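Long-range contacts in ethylbenzene dehydrogenase alpha-subunit (Aromatoleum aromaticum, PDB 2IVF), which is the molybdenum-containing alpha-subunit of an enzyme of the molybdopterin oxidoreductase family and binds MGD, MD1 and an iron/sulfur cluster: residues Leu249-Cys254 and Thr440-Gly445; Ala276-Ile281 and Ala291-Val296. All blocks are in the same frame, centred on the assembly; numbering follows the deposited sequence.

Contact 1: residues Leu249-Cys254 and Thr440-Gly445; sequences LIFMTC and TCSYIG. With MGD (2-amino-5,6-dimercapto-7-methyl-3,7,8a,9-tetrahydro-8-oxa-1,3,9,10-tetraaza-anthracen-4-one guanosine dinucleotide), chain M.
Two strands of the Rossmann-like parallel sheet pair here, Leu249-Thr253 beside Thr440-Ile444, and their C-terminal ends form part of the MGD pocket. The strands run in register, at 11° to each other. Five backbone hydrogen bonds join them, from Cys441 N to Leu249 O at one end to Gly445 N to Thr253 O (3.0 Å) at the other. Leu249, Phe251 and Thr253 share one face of the sheet with Thr440, Ser442 and Ile444. On that face Thr440 CG2 meets the edge of the Phe251 ring, near its plane, 3.5 Å from CD2. The other branch of Thr440, OG1, lies beside Leu249 and hydrogen-bonds to Lys438 O. Trp307 meets the Phe251 ring edge-to-face. The other face carries Ile250, Met252, Cys441 and Tyr443. The bent chain of Met252 brings SD to 3.7 Å from Tyr443 CB. With chi1 at -167° the ring of Tyr443 swings away from strand 249-253 and meets Trp257 edge-to-face. Where the strands end, the backbone comes up to MGD. Gly445 CA lies 3.1 Å from MGD O2A, a phosphate oxygen. The guanine is met by Thr253 OG1, 3.2 Å from MGD N2, and by Cys254 SG, 3.4 Å from MGD C2.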
# COMPACT_ATOMS: atom_id res chain seq x y z
N LEU A 249 19.75 17.90 2.30
CA LEU A 249 18.91 17.82 3.50
C LEU A 249 17.51 17.66 2.97
O LEU A 249 17.12 18.41 2.06
CB LEU A 249 18.94 19.11 4.31
CG LEU A 249 18.11 19.24 5.59
CD1 LEU A 249 18.50 18.13 6.57
CD2 LEU A 249 18.31 20.68 6.22
N ILE A 250 16.83 16.61 3.42
CA ILE A 250 15.51 16.23 2.91
C ILE A 250 14.52 16.17 4.08
O ILE A 250 14.74 15.47 5.09
CB ILE A 250 15.53 14.85 2.23
CG1 ILE A 250 16.52 14.83 1.05
CG2 ILE A 250 14.09 14.43 1.80
CD1 ILE A 250 16.99 13.44 0.58
N PHE A 251 13.42 16.90 3.94
CA PHE A 251 12.32 16.89 4.90
C PHE A 251 11.08 16.20 4.36
O PHE A 251 10.44 16.70 3.43
CB PHE A 251 11.91 18.33 5.28
CG PHE A 251 12.90 19.04 6.12
CD1 PHE A 251 12.95 18.83 7.49
CD2 PHE A 251 13.75 19.96 5.56
CE1 PHE A 251 13.87 19.48 8.28
CE2 PHE A 251 14.65 20.64 6.34
CZ PHE A 251 14.74 20.39 7.70
N MET A 252 10.73 15.04 4.94
CA MET A 252 9.48 14.36 4.65
C MET A 252 8.52 14.79 5.72
O MET A 252 8.76 14.50 6.89
CB MET A 252 9.68 12.84 4.72
CG MET A 252 10.60 12.34 3.63
SD MET A 252 9.67 12.34 2.08
CE MET A 252 10.94 12.69 0.90
N THR A 253 7.44 15.48 5.35
CA THR A 253 6.56 16.07 6.35
C THR A 253 5.12 15.90 5.91
O THR A 253 4.85 15.89 4.71
CB THR A 253 6.88 17.55 6.58
OG1 THR A 253 6.02 18.02 7.60
CG2 THR A 253 6.75 18.41 5.31
N CYS A 254 4.22 15.72 6.86
CA CYS A 254 2.81 15.50 6.52
C CYS A 254 2.70 14.45 5.43
O CYS A 254 1.84 14.56 4.60
CB CYS A 254 2.15 16.80 6.09
SG CYS A 254 1.89 17.83 7.50
N THR A 440 18.15 21.96 0.26
CA THR A 440 17.08 21.34 1.00
C THR A 440 15.86 21.13 0.11
O THR A 440 15.45 22.03 -0.60
CB THR A 440 16.69 22.18 2.20
OG1 THR A 440 17.81 22.30 3.10
CG2 THR A 440 15.40 21.60 2.88
N CYS A 441 15.36 19.91 0.13
CA CYS A 441 14.20 19.49 -0.63
C CYS A 441 13.27 18.93 0.44
O CYS A 441 13.71 18.24 1.41
CB CYS A 441 14.57 18.41 -1.64
SG CYS A 441 13.23 18.09 -2.83
N SER A 442 11.99 19.21 0.28
CA SER A 442 10.96 18.67 1.11
C SER A 442 9.97 17.86 0.29
O SER A 442 9.79 18.05 -0.94
CB SER A 442 10.22 19.83 1.83
OG SER A 442 11.10 20.65 2.55
N TYR A 443 9.30 16.95 0.97
CA TYR A 443 8.01 16.46 0.45
C TYR A 443 6.98 16.69 1.51
O TYR A 443 6.95 16.00 2.52
CB TYR A 443 8.04 14.98 0.07
CG TYR A 443 6.82 14.58 -0.75
CD1 TYR A 443 5.63 14.15 -0.14
CD2 TYR A 443 6.83 14.72 -2.12
CE1 TYR A 443 4.53 13.82 -0.90
CE2 TYR A 443 5.75 14.36 -2.89
CZ TYR A 443 4.60 13.92 -2.27
OH TYR A 443 3.47 13.65 -3.03
N ILE A 444 6.15 17.69 1.24
CA ILE A 444 4.96 17.94 1.98
C ILE A 444 3.85 17.10 1.38
O ILE A 444 3.45 17.30 0.23
CB ILE A 444 4.50 19.41 1.84
CG1 ILE A 444 5.65 20.37 2.16
CG2 ILE A 444 3.32 19.67 2.80
CD1 ILE A 444 5.30 21.83 1.95
N GLY A 445 3.32 16.19 2.18
CA GLY A 445 2.25 15.33 1.76
C GLY A 445 0.91 15.96 2.01
O GLY A 445 0.77 17.08 2.50
PB MGD M . -0.58 10.94 4.07
O1B MGD M . -0.70 9.48 3.81
O2B MGD M . -1.83 11.60 4.53
O3B MGD M . -0.02 11.81 2.88
O3A MGD M . 0.07 10.37 0.78
PA MGD M . 0.93 11.42 1.62
O1A MGD M . 2.15 10.71 2.01
O2A MGD M . 1.05 12.66 0.88
O5' MGD M . 0.55 11.20 5.18
C5' MGD M . 0.49 10.48 6.42
C4' MGD M . 1.45 11.11 7.43
O4' MGD M . 1.00 12.40 7.81
C3' MGD M . 1.25 10.27 8.67
O3' MGD M . 2.22 9.23 8.64
C2' MGD M . 1.50 11.28 9.80
O2' MGD M . 2.69 10.92 10.52
C1' MGD M . 1.65 12.62 9.07
N9 MGD M . 0.94 13.67 9.82
C8 MGD M . -0.34 13.69 10.21
N7 MGD M . -0.63 14.84 10.83
C5 MGD M . 0.51 15.58 10.81
C6 MGD M . 0.92 16.81 11.29
O6 MGD M . 0.20 17.59 11.93
N1 MGD M . 2.23 17.21 11.04
C2 MGD M . 3.19 16.43 10.37
N2 MGD M . 4.47 16.90 10.18
N3 MGD M . 2.77 15.25 9.89
C4 MGD M . 1.49 14.82 10.13
C10 MGD M . -1.17 10.69 0.27
C11 MGD M . -1.22 10.27 -1.17
O11 MGD M . -0.97 8.92 -1.22
C12 MGD M . -2.52 10.63 -1.91
S12 MGD M . -3.41 12.10 -1.55
C13 MGD M . -3.01 9.79 -2.88
S13 MGD M . -4.45 10.21 -3.72
C14 MGD M . -2.31 8.51 -3.19
N15 MGD M . -3.06 7.43 -2.47
C16 MGD M . -2.42 6.25 -2.04
C17 MGD M . -3.10 5.19 -1.51
O17 MGD M . -4.34 5.21 -1.36
N18 MGD M . -2.35 4.06 -1.11
C19 MGD M . -1.00 3.99 -1.25
N19 MGD M . -0.38 2.87 -0.82
N20 MGD M . -0.37 5.07 -1.73
C21 MGD M . -1.04 6.15 -2.15
N22 MGD M . -0.36 7.25 -2.67
C23 MGD M . -0.87 8.59 -2.61

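Contact 2: residues Ala276-Ile281 and Ala291-Val296; sequences AEVVVI and AADLHV. With MGD (2-amino-5,6-dimercapto-7-methyl-3,7,8a,9-tetrahydro-8-oxa-1,3,9,10-tetraaza-anthracen-4-one guanosine dinucleotide), chain M.
Asp293 reaches from the loop before strand 294-296 to the backbone of strand 277-281, its neighbour in the Rossmann-like parallel sheet. A short connection without an alpha-helix joins the two strands. Asp293 CB lies 3.5 Å from Val278 O. CG stands anti to the carbonyl carbon of Asp293 (chi1 -63°), which brings the carboxylate beside Val278 N. OD2 accepts a nearly straight hydrogen bond from Val278 N (2.9 Å, 171° at the hydrogen), met on its anti side. OD2 also forms a salt bridge with Arg317 of the beta-subunit, tying this sheet edge to that chain, and OD1 forms one with Arg272. Val278 O takes two donors, Asp293 N at 2.7 Å and Leu294 N at 3.2 Å. Regular parallel pairing follows, with Val280 N hydrogen-bonded to Leu294 O and Val296 N to Val280 O. On one face Val279 CG1 presses tightly on Val296 CG2 at 3.4 Å. Ile281 O accepts a hydrogen bond from MGD N2 (2.8 Å). Strand 294-296 is outermost within this chain, strand 249-253 pairs with the other edge of strand 277-281, and helices 425-437 and 265-274 pack on Leu294 and Val278.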
# COMPACT_ATOMS: atom_id res chain seq x y z
N ALA A 276 22.81 12.67 1.90
CA ALA A 276 21.67 13.45 2.30
C ALA A 276 21.20 13.11 3.73
O ALA A 276 21.15 11.95 4.17
CB ALA A 276 20.49 13.33 1.25
N GLU A 277 20.90 14.14 4.49
CA GLU A 277 20.36 13.98 5.81
C GLU A 277 18.85 13.93 5.71
O GLU A 277 18.24 14.82 5.16
CB GLU A 277 20.79 15.15 6.67
CG GLU A 277 20.18 15.25 8.03
CD GLU A 277 21.14 16.02 8.99
OE1 GLU A 277 22.08 16.71 8.50
OE2 GLU A 277 21.01 15.86 10.21
N VAL A 278 18.26 12.86 6.22
CA VAL A 278 16.81 12.65 6.03
C VAL A 278 16.10 12.86 7.33
O VAL A 278 16.39 12.22 8.35
CB VAL A 278 16.52 11.25 5.46
CG1 VAL A 278 15.01 10.97 5.44
CG2 VAL A 278 17.23 11.07 4.04
N VAL A 279 15.13 13.76 7.26
CA VAL A 279 14.34 14.16 8.37
C VAL A 279 12.86 13.85 8.11
O VAL A 279 12.32 14.21 7.06
CB VAL A 279 14.46 15.63 8.66
CG1 VAL A 279 13.63 15.96 9.92
CG2 VAL A 279 15.98 16.01 8.74
N VAL A 280 12.21 13.18 9.06
CA VAL A 280 10.77 12.93 8.97
C VAL A 280 10.15 13.77 10.04
O VAL A 280 10.48 13.60 11.21
CB VAL A 280 10.40 11.42 9.15
CG1 VAL A 280 8.91 11.22 9.33
CG2 VAL A 280 10.91 10.58 7.94
N ILE A 281 9.31 14.71 9.61
CA ILE A 281 8.53 15.53 10.53
C ILE A 281 7.14 14.89 10.57
O ILE A 281 6.39 14.91 9.58
CB ILE A 281 8.42 17.00 10.08
CG1 ILE A 281 9.79 17.59 9.82
CG2 ILE A 281 7.65 17.81 11.16
CD1 ILE A 281 9.74 19.00 9.23
N ALA A 291 14.00 5.07 6.87
CA ALA A 291 14.90 5.86 6.04
C ALA A 291 15.40 7.18 6.65
O ALA A 291 16.13 7.91 5.98
CB ALA A 291 14.25 6.12 4.69
N ALA A 292 15.05 7.47 7.89
CA ALA A 292 15.33 8.79 8.46
C ALA A 292 16.49 8.80 9.43
O ALA A 292 16.67 7.88 10.25
CB ALA A 292 14.08 9.34 9.13
N ASP A 293 17.29 9.86 9.34
CA ASP A 293 18.28 10.19 10.36
C ASP A 293 17.66 10.80 11.61
O ASP A 293 18.18 10.65 12.72
CB ASP A 293 19.34 11.12 9.77
CG ASP A 293 20.10 10.48 8.65
OD1 ASP A 293 20.73 9.42 8.88
OD2 ASP A 293 20.03 11.03 7.54
N LEU A 294 16.57 11.52 11.42
CA LEU A 294 15.94 12.30 12.45
C LEU A 294 14.48 12.19 12.30
O LEU A 294 13.94 12.24 11.19
CB LEU A 294 16.31 13.78 12.28
CG LEU A 294 17.74 14.20 12.68
CD1 LEU A 294 18.00 15.64 12.26
CD2 LEU A 294 17.87 14.06 14.18
N HIS A 295 13.84 12.03 13.42
CA HIS A 295 12.42 12.26 13.57
C HIS A 295 12.18 13.54 14.33
O HIS A 295 12.67 13.72 15.49
CB HIS A 295 11.82 11.07 14.35
CG HIS A 295 10.38 11.23 14.64
ND1 HIS A 295 9.85 10.80 15.83
CD2 HIS A 295 9.38 11.84 13.96
CE1 HIS A 295 8.55 11.08 15.84
NE2 HIS A 295 8.24 11.68 14.70
N VAL A 296 11.36 14.41 13.75
CA VAL A 296 10.96 15.63 14.40
C VAL A 296 9.52 15.39 14.87
O VAL A 296 8.60 15.35 14.06
CB VAL A 296 11.07 16.84 13.44
CG1 VAL A 296 10.46 18.11 14.06
CG2 VAL A 296 12.56 17.08 12.96
PB MGD M . -0.58 10.94 4.07
O1B MGD M . -0.70 9.48 3.81
O2B MGD M . -1.83 11.60 4.53
O3B MGD M . -0.02 11.81 2.88
O3A MGD M . 0.07 10.37 0.78
PA MGD M . 0.93 11.42 1.62
O1A MGD M . 2.15 10.71 2.01
O2A MGD M . 1.05 12.66 0.88
O5' MGD M . 0.55 11.20 5.18
C5' MGD M . 0.49 10.48 6.42
C4' MGD M . 1.45 11.11 7.43
O4' MGD M . 1.00 12.40 7.81
C3' MGD M . 1.25 10.27 8.67
O3' MGD M . 2.22 9.23 8.64
C2' MGD M . 1.50 11.28 9.80
O2' MGD M . 2.69 10.92 10.52
C1' MGD M . 1.65 12.62 9.07
N9 MGD M . 0.94 13.67 9.82
C8 MGD M . -0.34 13.69 10.21
N7 MGD M . -0.63 14.84 10.83
C5 MGD M . 0.51 15.58 10.81
C6 MGD M . 0.92 16.81 11.29
O6 MGD M . 0.20 17.59 11.93
N1 MGD M . 2.23 17.21 11.04
C2 MGD M . 3.19 16.43 10.37
N2 MGD M . 4.47 16.90 10.18
N3 MGD M . 2.77 15.25 9.89
C4 MGD M . 1.49 14.82 10.13
C10 MGD M . -1.17 10.69 0.27
C11 MGD M . -1.22 10.27 -1.17
O11 MGD M . -0.97 8.92 -1.22
C12 MGD M . -2.52 10.63 -1.91
S12 MGD M . -3.41 12.10 -1.55
C13 MGD M . -3.01 9.79 -2.88
S13 MGD M . -4.45 10.21 -3.72
C14 MGD M . -2.31 8.51 -3.19
N15 MGD M . -3.06 7.43 -2.47
C16 MGD M . -2.42 6.25 -2.04
C17 MGD M . -3.10 5.19 -1.51
O17 MGD M . -4.34 5.21 -1.36
N18 MGD M . -2.35 4.06 -1.11
C19 MGD M . -1.00 3.99 -1.25
N19 MGD M . -0.38 2.87 -0.82
N20 MGD M . -0.37 5.07 -1.73
C21 MGD M . -1.04 6.15 -2.15
N22 MGD M . -0.36 7.25 -2.67
C23 MGD M . -0.87 8.59 -2.61

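Overall arrangement
Both contacts belong to one parallel sheet of four strands, ordered 294-296, 277-281, 249-253, 440-444. Contact 2 joins the first two and contact 1 the last two, with their centres about 9 Å apart. The middle strands 249-253 and 277-281 are probably hydrogen-bonded to each other through Met252 N with Val279 O and Met252 O with Ile281 N. Along the chain, contact 2 is nested inside the loop that contact 1 closes. Helix 265-274 covers Ile250 and Met252 of contact 1 as well as Val278 of contact 2. The C-terminal ends of three neighbouring strands thus converge on MGD, as expected for a Rossmann-like sheet that carries its ligand at the C-terminal edge.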